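PDB 5CXX: ferulic acid esterase, AmCE1/Fae1A from Anaeromyces mucronatus, which probably hydrolyses feruloyl esters, releasing ferulic acid, as an esterase of the alpha/beta-hydrolase fold. Local coordinates for residues D123-E128 against L163-M168; M157-S162 against V176-P181; P181-T186 against S223-F228; P211-I216 against E242-E247. All blocks are in the same frame, centred on the assembly; numbering follows the deposited sequence. Where two conformers were deposited one is given.

Overall arrangement
Contacts 1 and 2 use helix 157-168, contacts 2 and 4 the mixed sheet, and contact 3 joins loops at the ligand pocket. Contact 1 packs the helix against the start of helix 125-140, and contact 2 sets its first half on strand 175-179; their centres lie about 10 Å apart, joined by the salt bridge between D123 OD1 and R160 NH2 at 2.8 Å. Contact 3 shares P181 with contact 2, and both touch bound ferulic acid. R160 NH1 also reaches P183 O of contact 3, at 2.8 Å. Contact 4 extends the sheet from strand 213-219, the neighbour of strand 175-179, to the edge strand 244-248. Its I216 side chain remains about 14 Å from the ferulic acid.

Contact 1. Residues D123-E128 against L163-M168; sequences DNFINE and LYIGYM
I126 and I165 make the apolar centre of this contact, where residues 123-128 meet the second half of helix 157-168. Their CA atoms are 6.0 Å apart, a close approach that branched aliphatic side chains can fill. I126 CB sits 3.7 Å from I165 CG1, and the two isoleucines lie side by side, running opposite ways. In I165, CG1 is anti to the carbonyl carbon (chi1 -65°) and the chain continues extended (chi2 167°), which lays CD1 on the backbone of I126, 3.7 Å from I126 CA. The same methyl approaches F125 CD2 at 3.9 Å, with the I165 side chain roughly perpendicular to that of F125. At the far end of I126, CD1 lies 4.1 Å from Y164 CE2; the tyrosine ring adds apolar carbon here, and its OH ends at a water.

Polar links are sparse, and no direct hydrogen bond spans the segments. D123 O lies near the plane of the Y164 ring, at its edge, and one water bridges D123 O and Y164 OH through two weak bonds. Within 123-128, N127 ND2 donates to N124 OD1 at 2.9 Å, from above the carbonyl plane. The D123 carboxylate instead forms a salt bridge with R160.

Helix 125-140 thus packs beside helix 157-168, whose L163 side chain touches V176 and A178 of strand 175-179.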
loop_
_atom_site.group_PDB
_atom_site.type_symbol
_atom_site.label_atom_id
_atom_site.label_comp_id
_atom_site.label_asym_id
_atom_site.label_seq_id
_atom_site.Cartn_x
_atom_site.Cartn_y
_atom_site.Cartn_z
ATOM N N ASP A 123 11.761 1.745 -6.359
ATOM C CA ASP A 123 12.004 0.314 -6.634
ATOM C C ASP A 123 12.829 -0.313 -5.531
ATOM O O ASP A 123 12.606 -1.475 -5.129
ATOM C CB ASP A 123 12.743 0.114 -7.967
ATOM C CG ASP A 123 12.013 0.727 -9.164
ATOM O OD1 ASP A 123 10.768 0.865 -9.044
ATOM O OD2 ASP A 123 12.692 1.007 -10.170
ATOM N N ASN A 124 13.780 0.442 -4.973
ATOM C CA ASN A 124 14.662 -0.107 -3.972
ATOM C C ASN A 124 13.979 -0.318 -2.638
ATOM O O ASN A 124 14.552 -0.946 -1.725
ATOM C CB ASN A 124 15.895 0.843 -3.800
ATOM C CG ASN A 124 17.056 0.139 -3.170
ATOM O OD1 ASN A 124 17.399 -1.000 -3.564
ATOM N ND2 ASN A 124 17.742 0.829 -2.251
ATOM N N PHE A 125 12.758 0.191 -2.501
ATOM C CA PHE A 125 12.000 0.019 -1.285
ATOM C C PHE A 125 11.738 -1.469 -0.977
ATOM O O PHE A 125 11.592 -1.805 0.203
ATOM C CB PHE A 125 10.648 0.778 -1.357
ATOM C CG PHE A 125 9.935 0.751 -0.015
ATOM C CD1 PHE A 125 10.433 1.514 1.048
ATOM C CD2 PHE A 125 8.834 -0.065 0.197
ATOM C CE1 PHE A 125 9.847 1.433 2.315
ATOM C CE2 PHE A 125 8.249 -0.133 1.423
ATOM C CZ PHE A 125 8.729 0.631 2.507
ATOM N N ILE A 126 11.770 -2.333 -1.995
ATOM C CA ILE A 126 11.648 -3.771 -1.683
ATOM C C ILE A 126 12.748 -4.209 -0.708
ATOM O O ILE A 126 12.492 -4.952 0.232
ATOM C CB ILE A 126 11.655 -4.620 -2.968
ATOM C CG1 ILE A 126 11.364 -6.101 -2.625
ATOM C CG2 ILE A 126 13.038 -4.547 -3.701
ATOM C CD1 ILE A 126 11.059 -6.908 -3.936
ATOM N N ASN A 127 13.948 -3.659 -0.827
ATOM C CA ASN A 127 15.026 -3.991 0.066
ATOM C C ASN A 127 14.865 -3.305 1.449
ATOM O O ASN A 127 15.088 -3.937 2.491
ATOM C CB ASN A 127 16.389 -3.606 -0.570
ATOM C CG ASN A 127 16.627 -4.414 -1.831
ATOM O OD1 ASN A 127 16.488 -5.642 -1.762
ATOM N ND2 ASN A 127 16.858 -3.771 -2.984
ATOM N N GLU A 128 14.429 -2.039 1.429
ATOM C CA GLU A 128 14.159 -1.301 2.696
ATOM C C GLU A 128 13.105 -2.027 3.518
ATOM O O GLU A 128 13.302 -2.248 4.714
ATOM C CB GLU A 128 13.672 0.135 2.376
ATOM C CG GLU A 128 13.334 0.969 3.640
ATOM C CD GLU A 128 14.593 1.240 4.479
ATOM O OE1 GLU A 128 15.731 1.050 3.977
ATOM O OE2 GLU A 128 14.440 1.623 5.661
ATOM N N LEU A 163 2.336 -3.601 -5.572
ATOM C CA LEU A 163 2.073 -4.740 -6.454
ATOM C C LEU A 163 3.373 -5.480 -6.801
ATOM O O LEU A 163 3.404 -6.716 -6.838
ATOM C CB LEU A 163 1.439 -4.270 -7.781
ATOM C CG LEU A 163 -0.045 -3.965 -7.631
ATOM C CD1 LEU A 163 -0.572 -3.166 -8.882
ATOM C CD2 LEU A 163 -0.872 -5.282 -7.488
ATOM N N TYR A 164 4.440 -4.706 -7.044
ATOM C CA TYR A 164 5.722 -5.323 -7.386
ATOM C C TYR A 164 6.186 -6.225 -6.234
ATOM O O TYR A 164 6.587 -7.384 -6.433
ATOM C CB TYR A 164 6.735 -4.199 -7.684
ATOM C CG TYR A 164 8.152 -4.669 -7.886
ATOM C CD1 TYR A 164 8.477 -5.527 -8.934
ATOM C CD2 TYR A 164 9.151 -4.147 -7.084
ATOM C CE1 TYR A 164 9.799 -5.917 -9.129
ATOM C CE2 TYR A 164 10.507 -4.541 -7.282
ATOM C CZ TYR A 164 10.780 -5.447 -8.282
ATOM O OH TYR A 164 12.103 -5.814 -8.496
ATOM N N ILE A 165 6.196 -5.653 -5.025
ATOM C CA ILE A 165 6.700 -6.420 -3.899
ATOM C C ILE A 165 5.759 -7.572 -3.589
ATOM O O ILE A 165 6.179 -8.719 -3.282
ATOM C CB ILE A 165 6.900 -5.499 -2.671
ATOM C CG1 ILE A 165 8.002 -4.459 -2.936
ATOM C CG2 ILE A 165 7.253 -6.392 -1.445
ATOM C CD1 ILE A 165 7.984 -3.331 -1.844
ATOM N N GLY A 166 4.445 -7.308 -3.611
ATOM C CA GLY A 166 3.442 -8.327 -3.246
ATOM C C GLY A 166 3.457 -9.515 -4.201
ATOM O O GLY A 166 3.111 -10.633 -3.758
ATOM N N TYR A 167 3.826 -9.303 -5.473
ATOM C CA TYR A 167 3.879 -10.446 -6.376
ATOM C C TYR A 167 5.286 -11.050 -6.392
ATOM O O TYR A 167 5.386 -12.323 -6.417
ATOM C CB TYR A 167 3.411 -10.077 -7.810
ATOM C CG TYR A 167 1.900 -10.153 -7.854
ATOM C CD1 TYR A 167 1.134 -9.042 -7.475
ATOM C CD2 TYR A 167 1.256 -11.324 -8.268
ATOM C CE1 TYR A 167 -0.266 -9.107 -7.474
ATOM C CE2 TYR A 167 -0.154 -11.431 -8.251
ATOM C CZ TYR A 167 -0.899 -10.293 -7.862
ATOM O OH TYR A 167 -2.279 -10.439 -7.839
ATOM N N MET A 168 6.344 -10.242 -6.299
ATOM C CA MET A 168 7.670 -10.882 -6.363
ATOM C C MET A 168 7.975 -11.606 -5.058
ATOM O O MET A 168 8.749 -12.598 -5.109
ATOM C CB MET A 168 8.787 -9.875 -6.629
ATOM C CG MET A 168 8.675 -9.203 -8.054
ATOM S SD MET A 168 8.636 -10.361 -9.499
ATOM C CE MET A 168 6.887 -10.673 -9.732
HETATM O O HOH W 1 14.259 -3.514 -7.145
#

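Contact 2. Residues M157-S162 against V176-P181; sequences MGARTS and VGAFAP. With FER (3-(4-hydroxy-3-methoxyphenyl)-2-propenoic acid), chain D.
A159 meets strand 175-179 and the turn after it through a single methyl, small enough to let helix and strand axes come within 6.8 Å. Its CB lies 3.4 Å from F179 N and 3.7 Å from P181 CB, and it also touches A178 CB; another small residue there keeps the approach close.

M157 turns the other way, toward ferulic acid. From CB, 3.3 Å from FER O1, the chain runs through CG, placed anti to the backbone N (chi1 -167°), and bends at chi2 (73°). SD then reaches FER C10, the methoxy carbon, at 3.7 Å, and CE ends over the centre of one face of the R160 guanidinium, 3.3 Å above its plane. Unbranched and flexible, methionine can make this bend. R160 NH1 bonds to P183 O and NH2 pairs with D123, which hold the guanidinium in place for the methyl.

M157 N donates to FER O1 at 2.8 Å, and L65 N also hydrogen-bonds to the ligand; a backbone N-H just after S156 is consistent with an oxyanion hole. G158 closes a GxSxG pattern with G154 and S156, consistent with the nucleophile elbow of alpha/beta-hydrolases. Helix 157-168 and strand 175-179 form the second half of a beta-alpha-beta crossover beside the ligand pocket.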
loop_
_atom_site.group_PDB
_atom_site.type_symbol
_atom_site.label_atom_id
_atom_site.label_comp_id
_atom_site.label_asym_id
_atom_site.label_seq_id
_atom_site.Cartn_x
_atom_site.Cartn_y
_atom_site.Cartn_z
ATOM N N MET A 157 2.481 5.774 -7.113
ATOM C CA MET A 157 3.745 5.072 -7.136
ATOM C C MET A 157 3.849 4.023 -6.009
ATOM O O MET A 157 4.503 2.991 -6.162
ATOM C CB MET A 157 4.935 6.096 -6.987
ATOM C CG MET A 157 6.286 5.445 -7.335
ATOM S SD MET A 157 6.417 5.184 -9.152
ATOM C CE MET A 157 8.117 4.591 -9.270
ATOM N N GLY A 158 3.243 4.318 -4.858
ATOM C CA GLY A 158 3.272 3.375 -3.713
ATOM C C GLY A 158 2.419 2.129 -4.019
ATOM O O GLY A 158 2.697 1.060 -3.465
ATOM N N ALA A 159 1.434 2.287 -4.890
ATOM C CA ALA A 159 0.613 1.153 -5.330
ATOM C C ALA A 159 1.374 0.286 -6.379
ATOM O O ALA A 159 1.248 -0.946 -6.369
ATOM C CB ALA A 159 -0.687 1.694 -5.946
ATOM N N ARG A 160 2.102 0.926 -7.289
ATOM C CA ARG A 160 3.019 0.198 -8.146
ATOM C C ARG A 160 4.010 -0.606 -7.308
ATOM O O ARG A 160 4.255 -1.804 -7.570
ATOM C CB ARG A 160 3.734 1.203 -9.089
ATOM C CG ARG A 160 5.155 0.743 -9.410
ATOM C CD ARG A 160 5.776 1.617 -10.552
ATOM N NE ARG A 160 7.219 1.485 -10.468
ATOM C CZ ARG A 160 8.022 1.903 -11.458
ATOM N NH1 ARG A 160 7.509 2.430 -12.583
ATOM N NH2 ARG A 160 9.349 1.803 -11.306
ATOM N N THR A 161 4.538 0.044 -6.254
ATOM C CA THR A 161 5.555 -0.613 -5.463
ATOM C C THR A 161 4.919 -1.755 -4.664
ATOM O O THR A 161 5.524 -2.835 -4.515
ATOM C CB THR A 161 6.225 0.435 -4.510
ATOM O OG1 THR A 161 6.828 1.431 -5.381
ATOM C CG2 THR A 161 7.316 -0.235 -3.635
ATOM N N SER A 162 3.701 -1.544 -4.165
ATOM C CA SER A 162 2.999 -2.620 -3.430
ATOM C C SER A 162 2.741 -3.836 -4.313
ATOM O O SER A 162 2.901 -4.984 -3.874
ATOM C CB SER A 162 1.655 -2.120 -2.876
ATOM O OG SER A 162 1.859 -1.163 -1.868
ATOM N N VAL A 176 -2.373 -7.644 -0.767
ATOM C CA VAL A 176 -1.808 -6.588 -1.580
ATOM C C VAL A 176 -2.903 -5.645 -2.037
ATOM O O VAL A 176 -3.892 -6.102 -2.608
ATOM C CB VAL A 176 -1.079 -7.144 -2.839
ATOM C CG1 VAL A 176 -0.349 -6.027 -3.617
ATOM C CG2 VAL A 176 -0.202 -8.333 -2.436
ATOM N N GLY A 177 -2.721 -4.332 -1.827
ATOM C CA GLY A 177 -3.719 -3.354 -2.210
ATOM C C GLY A 177 -3.070 -2.265 -3.026
ATOM O O GLY A 177 -2.090 -1.627 -2.629
ATOM N N ALA A 178 -3.646 -1.972 -4.181
ATOM C CA ALA A 178 -3.018 -1.025 -5.084
ATOM C C ALA A 178 -4.051 0.013 -5.487
ATOM O O ALA A 178 -4.960 -0.312 -6.291
ATOM C CB ALA A 178 -2.457 -1.743 -6.355
ATOM N N PHE A 179 -3.943 1.241 -4.969
ATOM C CA PHE A 179 -4.937 2.275 -5.275
ATOM C C PHE A 179 -4.340 3.205 -6.302
ATOM O O PHE A 179 -3.387 3.940 -6.005
ATOM C CB PHE A 179 -5.353 3.025 -3.972
ATOM C CG PHE A 179 -5.542 2.091 -2.774
ATOM C CD1 PHE A 179 -6.103 0.821 -2.929
ATOM C CD2 PHE A 179 -5.070 2.490 -1.491
ATOM C CE1 PHE A 179 -6.197 -0.054 -1.872
ATOM C CE2 PHE A 179 -5.203 1.617 -0.401
ATOM C CZ PHE A 179 -5.758 0.330 -0.579
ATOM N N ALA A 180 -4.849 3.088 -7.531
ATOM C CA ALA A 180 -4.388 3.878 -8.692
ATOM C C ALA A 180 -2.897 3.693 -8.950
ATOM O O ALA A 180 -2.158 4.688 -9.036
ATOM C CB ALA A 180 -4.730 5.380 -8.535
ATOM N N PRO A 181 -2.441 2.457 -9.155
ATOM C CA PRO A 181 -1.002 2.232 -9.373
ATOM C C PRO A 181 -0.427 2.890 -10.648
ATOM O O PRO A 181 -1.046 2.983 -11.704
ATOM C CB PRO A 181 -0.906 0.683 -9.478
ATOM C CG PRO A 181 -2.281 0.233 -10.015
ATOM C CD PRO A 181 -3.206 1.179 -9.172
HETATM C C4 FER D . 4.626 8.211 -14.340
HETATM C C5 FER D . 3.497 9.012 -14.003
HETATM C C6 FER D . 3.090 9.091 -12.704
HETATM C C3 FER D . 5.238 7.451 -13.326
HETATM C C2 FER D . 4.861 7.537 -12.013
HETATM C C1 FER D . 3.777 8.336 -11.697
HETATM C C10 FER D . 6.729 5.787 -12.781
HETATM C C7 FER D . 3.384 8.443 -10.263
HETATM C C8 FER D . 2.595 9.405 -9.756
HETATM C C9 FER D . 2.282 9.376 -8.262
HETATM O O1 FER D . 2.758 8.497 -7.476
HETATM O O2 FER D . 1.548 10.287 -7.796
HETATM O O4 FER D . 5.120 8.055 -15.599
HETATM O O3 FER D . 6.280 6.696 -13.780
#

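Contact 3. Residues P181-T186 against S223-F228; sequences PAPGIT and SVVGQF. With FER (3-(4-hydroxy-3-methoxyphenyl)-2-propenoic acid), chain D.
P183 sets its CB over the face of the F228 ring, the tightest part of this contact between two loops. P183 CB stands 3.4 Å from the F228 ring centroid and only 7° off the ring normal, a CH-pi contact for which a rigid proline and a flat aromatic ring are well suited. F228 CG lies anti to its own carbonyl carbon (chi1 -76°), which helps bring that face under the proline.

V225 packs beside this pair, its CG1 3.6 Å from A182 CA. P181 O is buried against V225 CB, 3.6 Å away, without a polar partner. V225 also begins a type II' turn closed by F228 N to V225 O at 3.0 Å; G226 suits its positive phi. Beside the turn, S156, H253 and D222 are arranged as a probable Ser-His-Asp triad, as in other alpha/beta-hydrolases, and V225 touches the first two.

Toward solvent the contact ends at the exposed S223 and Q227. A separate side is covered by ligand: P183 CG comes 3.4 Å from FER O4, A182 CB 3.7 Å from FER C2, and V224 CG1 touches FER C8.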
loop_
_atom_site.group_PDB
_atom_site.type_symbol
_atom_site.label_atom_id
_atom_site.label_comp_id
_atom_site.label_asym_id
_atom_site.label_seq_id
_atom_site.Cartn_x
_atom_site.Cartn_y
_atom_site.Cartn_z
ATOM N N PRO A 181 -2.441 2.457 -9.155
ATOM C CA PRO A 181 -1.002 2.232 -9.373
ATOM C C PRO A 181 -0.427 2.890 -10.648
ATOM O O PRO A 181 -1.046 2.983 -11.704
ATOM C CB PRO A 181 -0.906 0.683 -9.478
ATOM C CG PRO A 181 -2.281 0.233 -10.015
ATOM C CD PRO A 181 -3.206 1.179 -9.172
ATOM N N ALA A 182 0.802 3.383 -10.474
ATOM C CA ALA A 182 1.540 4.088 -11.512
ATOM C C ALA A 182 2.014 3.155 -12.639
ATOM O O ALA A 182 2.206 1.942 -12.397
ATOM C CB ALA A 182 2.766 4.798 -10.815
ATOM N N PRO A 183 2.313 3.724 -13.807
ATOM C CA PRO A 183 2.908 2.929 -14.895
ATOM C C PRO A 183 4.273 2.393 -14.540
ATOM O O PRO A 183 4.979 2.937 -13.669
ATOM C CB PRO A 183 3.050 3.916 -16.055
ATOM C CG PRO A 183 3.039 5.329 -15.379
ATOM C CD PRO A 183 2.134 5.154 -14.180
ATOM N N GLY A 184 4.662 1.332 -15.254
ATOM C CA GLY A 184 6.034 0.854 -15.269
ATOM C C GLY A 184 6.332 -0.404 -14.474
ATOM O O GLY A 184 7.524 -0.828 -14.425
ATOM N N ILE A 185 5.316 -1.028 -13.873
ATOM C CA ILE A 185 5.612 -2.363 -13.309
ATOM C C ILE A 185 6.102 -3.228 -14.483
ATOM O O ILE A 185 7.086 -3.969 -14.377
ATOM C CB ILE A 185 4.395 -3.037 -12.684
ATOM C CG1 ILE A 185 3.976 -2.203 -11.465
ATOM C CG2 ILE A 185 4.737 -4.504 -12.254
ATOM C CD1 ILE A 185 2.647 -2.719 -10.900
ATOM N N THR A 186 5.357 -3.137 -15.578
ATOM C CA THR A 186 5.646 -3.869 -16.825
ATOM C C THR A 186 5.908 -2.786 -17.917
ATOM O O THR A 186 5.745 -1.577 -17.646
ATOM C CB THR A 186 4.445 -4.752 -17.192
ATOM O OG1 THR A 186 3.279 -3.943 -17.066
ATOM C CG2 THR A 186 4.312 -5.943 -16.188
ATOM N N SER A 223 -6.113 11.514 -14.123
ATOM C CA SER A 223 -5.308 12.291 -15.066
ATOM C C SER A 223 -3.781 12.011 -14.894
ATOM O O SER A 223 -2.965 12.468 -15.753
ATOM C CB SER A 223 -5.577 13.797 -14.853
ATOM O OG SER A 223 -5.221 14.123 -13.534
ATOM N N VAL A 224 -3.394 11.249 -13.874
ATOM C CA VAL A 224 -1.971 11.042 -13.581
ATOM C C VAL A 224 -1.543 9.632 -14.019
ATOM O O VAL A 224 -0.485 9.516 -14.671
ATOM C CB VAL A 224 -1.673 11.230 -12.109
ATOM C CG1 VAL A 224 -0.190 10.879 -11.705
ATOM C CG2 VAL A 224 -1.993 12.691 -11.728
ATOM N N VAL A 225 -2.345 8.608 -13.680
ATOM C CA VAL A 225 -1.936 7.257 -14.078
ATOM C C VAL A 225 -2.855 6.653 -15.158
ATOM O O VAL A 225 -2.577 5.571 -15.617
ATOM C CB VAL A 225 -1.844 6.272 -12.859
ATOM C CG1 VAL A 225 -0.825 6.822 -11.786
ATOM C CG2 VAL A 225 -3.226 5.986 -12.186
ATOM N N GLY A 226 -3.940 7.343 -15.520
ATOM C CA GLY A 226 -4.729 6.979 -16.699
ATOM C C GLY A 226 -5.225 5.550 -16.680
ATOM O O GLY A 226 -5.866 5.124 -15.707
ATOM N N GLN A 227 -4.833 4.825 -17.734
ATOM C CA GLN A 227 -5.309 3.454 -17.933
ATOM C C GLN A 227 -4.307 2.449 -17.428
ATOM O O GLN A 227 -4.486 1.222 -17.695
ATOM C CB GLN A 227 -5.574 3.235 -19.412
ATOM C CG GLN A 227 -6.718 4.141 -19.880
ATOM C CD GLN A 227 -8.034 3.766 -19.246
ATOM O OE1 GLN A 227 -8.508 2.652 -19.436
ATOM N NE2 GLN A 227 -8.632 4.684 -18.495
ATOM N N PHE A 228 -3.277 2.876 -16.709
ATOM C CA PHE A 228 -2.308 1.861 -16.256
ATOM C C PHE A 228 -2.869 0.892 -15.237
ATOM O O PHE A 228 -2.614 -0.310 -15.374
ATOM C CB PHE A 228 -1.001 2.538 -15.773
ATOM C CG PHE A 228 -0.171 2.992 -16.977
ATOM C CD1 PHE A 228 0.588 2.047 -17.674
ATOM C CD2 PHE A 228 -0.280 4.290 -17.493
ATOM C CE1 PHE A 228 1.298 2.398 -18.831
ATOM C CE2 PHE A 228 0.426 4.659 -18.691
ATOM C CZ PHE A 228 1.242 3.718 -19.337
HETATM C C4 FER D . 4.626 8.211 -14.340
HETATM C C5 FER D . 3.497 9.012 -14.003
HETATM C C6 FER D . 3.090 9.091 -12.704
HETATM C C3 FER D . 5.238 7.451 -13.326
HETATM C C2 FER D . 4.861 7.537 -12.013
HETATM C C1 FER D . 3.777 8.336 -11.697
HETATM C C10 FER D . 6.729 5.787 -12.781
HETATM C C7 FER D . 3.384 8.443 -10.263
HETATM C C8 FER D . 2.595 9.405 -9.756
HETATM C C9 FER D . 2.282 9.376 -8.262
HETATM O O1 FER D . 2.758 8.497 -7.476
HETATM O O2 FER D . 1.548 10.287 -7.796
HETATM O O4 FER D . 5.120 8.055 -15.599
HETATM O O3 FER D . 6.280 6.696 -13.780
#

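Contact 4. Residues P211-I216 against E242-E247; sequences PIVSLI and EHIWFE
P211 O is gripped by two waters that link it to E242. One water donates to P211 O at 2.8 Å and to E242 O; the other donates to P211 O at 2.7 Å and to E242 OE2. The exposed glutamate can therefore join the residues just before the two strands through solvent.

Farther along, direct backbone bonds take over. I244 N donates to S214 O at 2.8 Å, I216 N to I244 O at the same length, and F246 N to I216 O at 3.2 Å, the last in the carbonyl plane. This alternation sets L215 beside I244 and I216 beside W245.

Side chains cover both faces. L215 CD1 meets I244 CG2 at 4.1 Å, and L215 CD2 also touches F246 CE1. On the face of I216 and W245, I216 CG2 lies 3.7 Å from W245 CE3. That methyl is anti to the backbone N while CG1 takes chi1 -59°, an arrangement that brings CG2 to the indole; H233 stacks on W245 from helix 228-238. S214 OG is hydrogen-bonded to Y167 OH, and H243 NE2 to H233 ND1.

The strands run parallel at 18°, completing the beta-alpha-beta unit 213-219, 228-238, 244-248 at the edge of an alpha/beta-hydrolase sheet.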
loop_
_atom_site.group_PDB
_atom_site.type_symbol
_atom_site.label_atom_id
_atom_site.label_comp_id
_atom_site.label_asym_id
_atom_site.label_seq_id
_atom_site.Cartn_x
_atom_site.Cartn_y
_atom_site.Cartn_z
ATOM N N PRO A 211 -1.278 -14.304 -3.665
ATOM C CA PRO A 211 -1.808 -13.458 -2.584
ATOM C C PRO A 211 -3.112 -13.988 -2.032
ATOM O O PRO A 211 -3.986 -14.530 -2.777
ATOM C CB PRO A 211 -2.066 -12.122 -3.302
ATOM C CG PRO A 211 -1.081 -12.071 -4.406
ATOM C CD PRO A 211 -1.118 -13.528 -4.906
ATOM N N ILE A 212 -3.317 -13.859 -0.722
ATOM C CA ILE A 212 -4.599 -14.201 -0.136
ATOM C C ILE A 212 -5.690 -13.252 -0.690
ATOM O O ILE A 212 -6.803 -13.672 -1.010
ATOM C CB ILE A 212 -4.544 -14.136 1.413
ATOM C CG1 ILE A 212 -3.419 -15.081 1.903
ATOM C CG2 ILE A 212 -5.906 -14.461 2.060
ATOM C CD1 ILE A 212 -3.066 -14.927 3.432
ATOM N N VAL A 213 -5.342 -11.968 -0.771
ATOM C CA VAL A 213 -6.186 -10.956 -1.424
ATOM C C VAL A 213 -5.253 -10.068 -2.254
ATOM O O VAL A 213 -4.155 -9.652 -1.772
ATOM C CB VAL A 213 -6.950 -10.086 -0.402
ATOM C CG1 VAL A 213 -7.715 -8.974 -1.124
ATOM C CG2 VAL A 213 -7.886 -10.906 0.445
ATOM N N SER A 214 -5.623 -9.768 -3.506
ATOM C CA SER A 214 -4.935 -8.787 -4.358
ATOM C C SER A 214 -6.026 -7.864 -4.828
ATOM O O SER A 214 -7.032 -8.352 -5.351
ATOM C CB SER A 214 -4.242 -9.495 -5.536
ATOM O OG SER A 214 -3.778 -8.503 -6.413
ATOM N N LEU A 215 -5.910 -6.554 -4.560
ATOM C CA LEU A 215 -7.007 -5.645 -4.918
ATOM C C LEU A 215 -6.433 -4.458 -5.603
ATOM O O LEU A 215 -5.461 -3.879 -5.100
ATOM C CB LEU A 215 -7.770 -5.200 -3.673
ATOM C CG LEU A 215 -8.931 -4.189 -3.831
ATOM C CD1 LEU A 215 -10.010 -4.401 -2.735
ATOM C CD2 LEU A 215 -8.456 -2.682 -3.853
ATOM N N ILE A 216 -7.069 -4.026 -6.688
ATOM C CA ILE A 216 -6.610 -2.872 -7.447
ATOM C C ILE A 216 -7.826 -1.996 -7.726
ATOM O O ILE A 216 -8.897 -2.515 -8.112
ATOM C CB ILE A 216 -6.016 -3.279 -8.810
ATOM C CG1 ILE A 216 -4.861 -4.224 -8.636
ATOM C CG2 ILE A 216 -5.562 -2.008 -9.572
ATOM C CD1 ILE A 216 -4.325 -4.738 -10.026
ATOM N N GLU A 242 -5.675 -14.438 -9.392
ATOM C CA GLU A 242 -6.962 -14.006 -8.813
ATOM C C GLU A 242 -6.784 -12.663 -8.112
ATOM O O GLU A 242 -5.798 -12.456 -7.384
ATOM C CB GLU A 242 -7.482 -15.008 -7.792
ATOM C CG GLU A 242 -6.371 -15.596 -6.927
ATOM C CD GLU A 242 -6.730 -16.961 -6.292
ATOM O OE1 GLU A 242 -7.664 -17.631 -6.799
ATOM O OE2 GLU A 242 -6.050 -17.373 -5.312
ATOM N N HIS A 243 -7.726 -11.747 -8.360
ATOM C CA HIS A 243 -7.654 -10.415 -7.776
ATOM C C HIS A 243 -8.973 -9.713 -7.955
ATOM O O HIS A 243 -9.906 -10.191 -8.677
ATOM C CB HIS A 243 -6.527 -9.579 -8.428
ATOM C CG HIS A 243 -6.832 -9.239 -9.862
ATOM N ND1 HIS A 243 -6.818 -10.202 -10.859
ATOM C CD2 HIS A 243 -7.303 -8.103 -10.423
ATOM C CE1 HIS A 243 -7.206 -9.638 -11.998
ATOM N NE2 HIS A 243 -7.542 -8.384 -11.754
ATOM N N ILE A 244 -9.115 -8.614 -7.246
ATOM C CA ILE A 244 -10.279 -7.782 -7.328
ATOM C C ILE A 244 -9.925 -6.511 -8.067
ATOM O O ILE A 244 -8.873 -5.912 -7.750
ATOM C CB ILE A 244 -10.697 -7.374 -5.895
ATOM C CG1 ILE A 244 -11.146 -8.637 -5.120
ATOM C CG2 ILE A 244 -11.765 -6.255 -5.886
ATOM C CD1 ILE A 244 -11.127 -8.395 -3.539
ATOM N N TRP A 245 -10.787 -6.090 -8.981
ATOM C CA TRP A 245 -10.578 -4.848 -9.706
ATOM C C TRP A 245 -11.886 -4.065 -9.759
ATOM O O TRP A 245 -12.931 -4.675 -10.043
ATOM C CB TRP A 245 -10.079 -5.166 -11.134
ATOM C CG TRP A 245 -10.318 -4.070 -12.172
ATOM C CD1 TRP A 245 -11.172 -4.155 -13.228
ATOM C CD2 TRP A 245 -9.647 -2.767 -12.306
ATOM N NE1 TRP A 245 -11.111 -3.021 -14.014
ATOM C CE2 TRP A 245 -10.211 -2.146 -13.458
ATOM C CE3 TRP A 245 -8.695 -2.065 -11.554
ATOM C CZ2 TRP A 245 -9.815 -0.902 -13.907
ATOM C CZ3 TRP A 245 -8.309 -0.773 -11.999
ATOM C CH2 TRP A 245 -8.860 -0.226 -13.166
ATOM N N PHE A 246 -11.792 -2.740 -9.476
ATOM C CA PHE A 246 -12.978 -1.912 -9.713
ATOM C C PHE A 246 -12.574 -0.477 -9.944
ATOM O O PHE A 246 -11.458 -0.070 -9.579
ATOM C CB PHE A 246 -13.987 -1.976 -8.539
ATOM C CG PHE A 246 -13.488 -1.339 -7.249
ATOM C CD1 PHE A 246 -12.718 -2.093 -6.365
ATOM C CD2 PHE A 246 -13.753 0.006 -6.962
ATOM C CE1 PHE A 246 -12.210 -1.536 -5.175
ATOM C CE2 PHE A 246 -13.247 0.597 -5.727
ATOM C CZ PHE A 246 -12.475 -0.202 -4.869
ATOM N N GLU A 247 -13.504 0.276 -10.535
ATOM C CA GLU A 247 -13.234 1.712 -10.851
ATOM C C GLU A 247 -14.174 2.594 -10.077
ATOM O O GLU A 247 -15.341 2.284 -9.894
ATOM C CB GLU A 247 -13.350 1.969 -12.378
ATOM C CG GLU A 247 -12.273 1.232 -13.121
ATOM C CD GLU A 247 -12.459 1.418 -14.611
ATOM O OE1 GLU A 247 -13.343 0.802 -15.244
ATOM O OE2 GLU A 247 -11.686 2.151 -15.219
HETATM O O HOH W 2 -5.866 -13.559 -4.645
HETATM O O HOH W 3 -5.210 -16.968 -2.761
#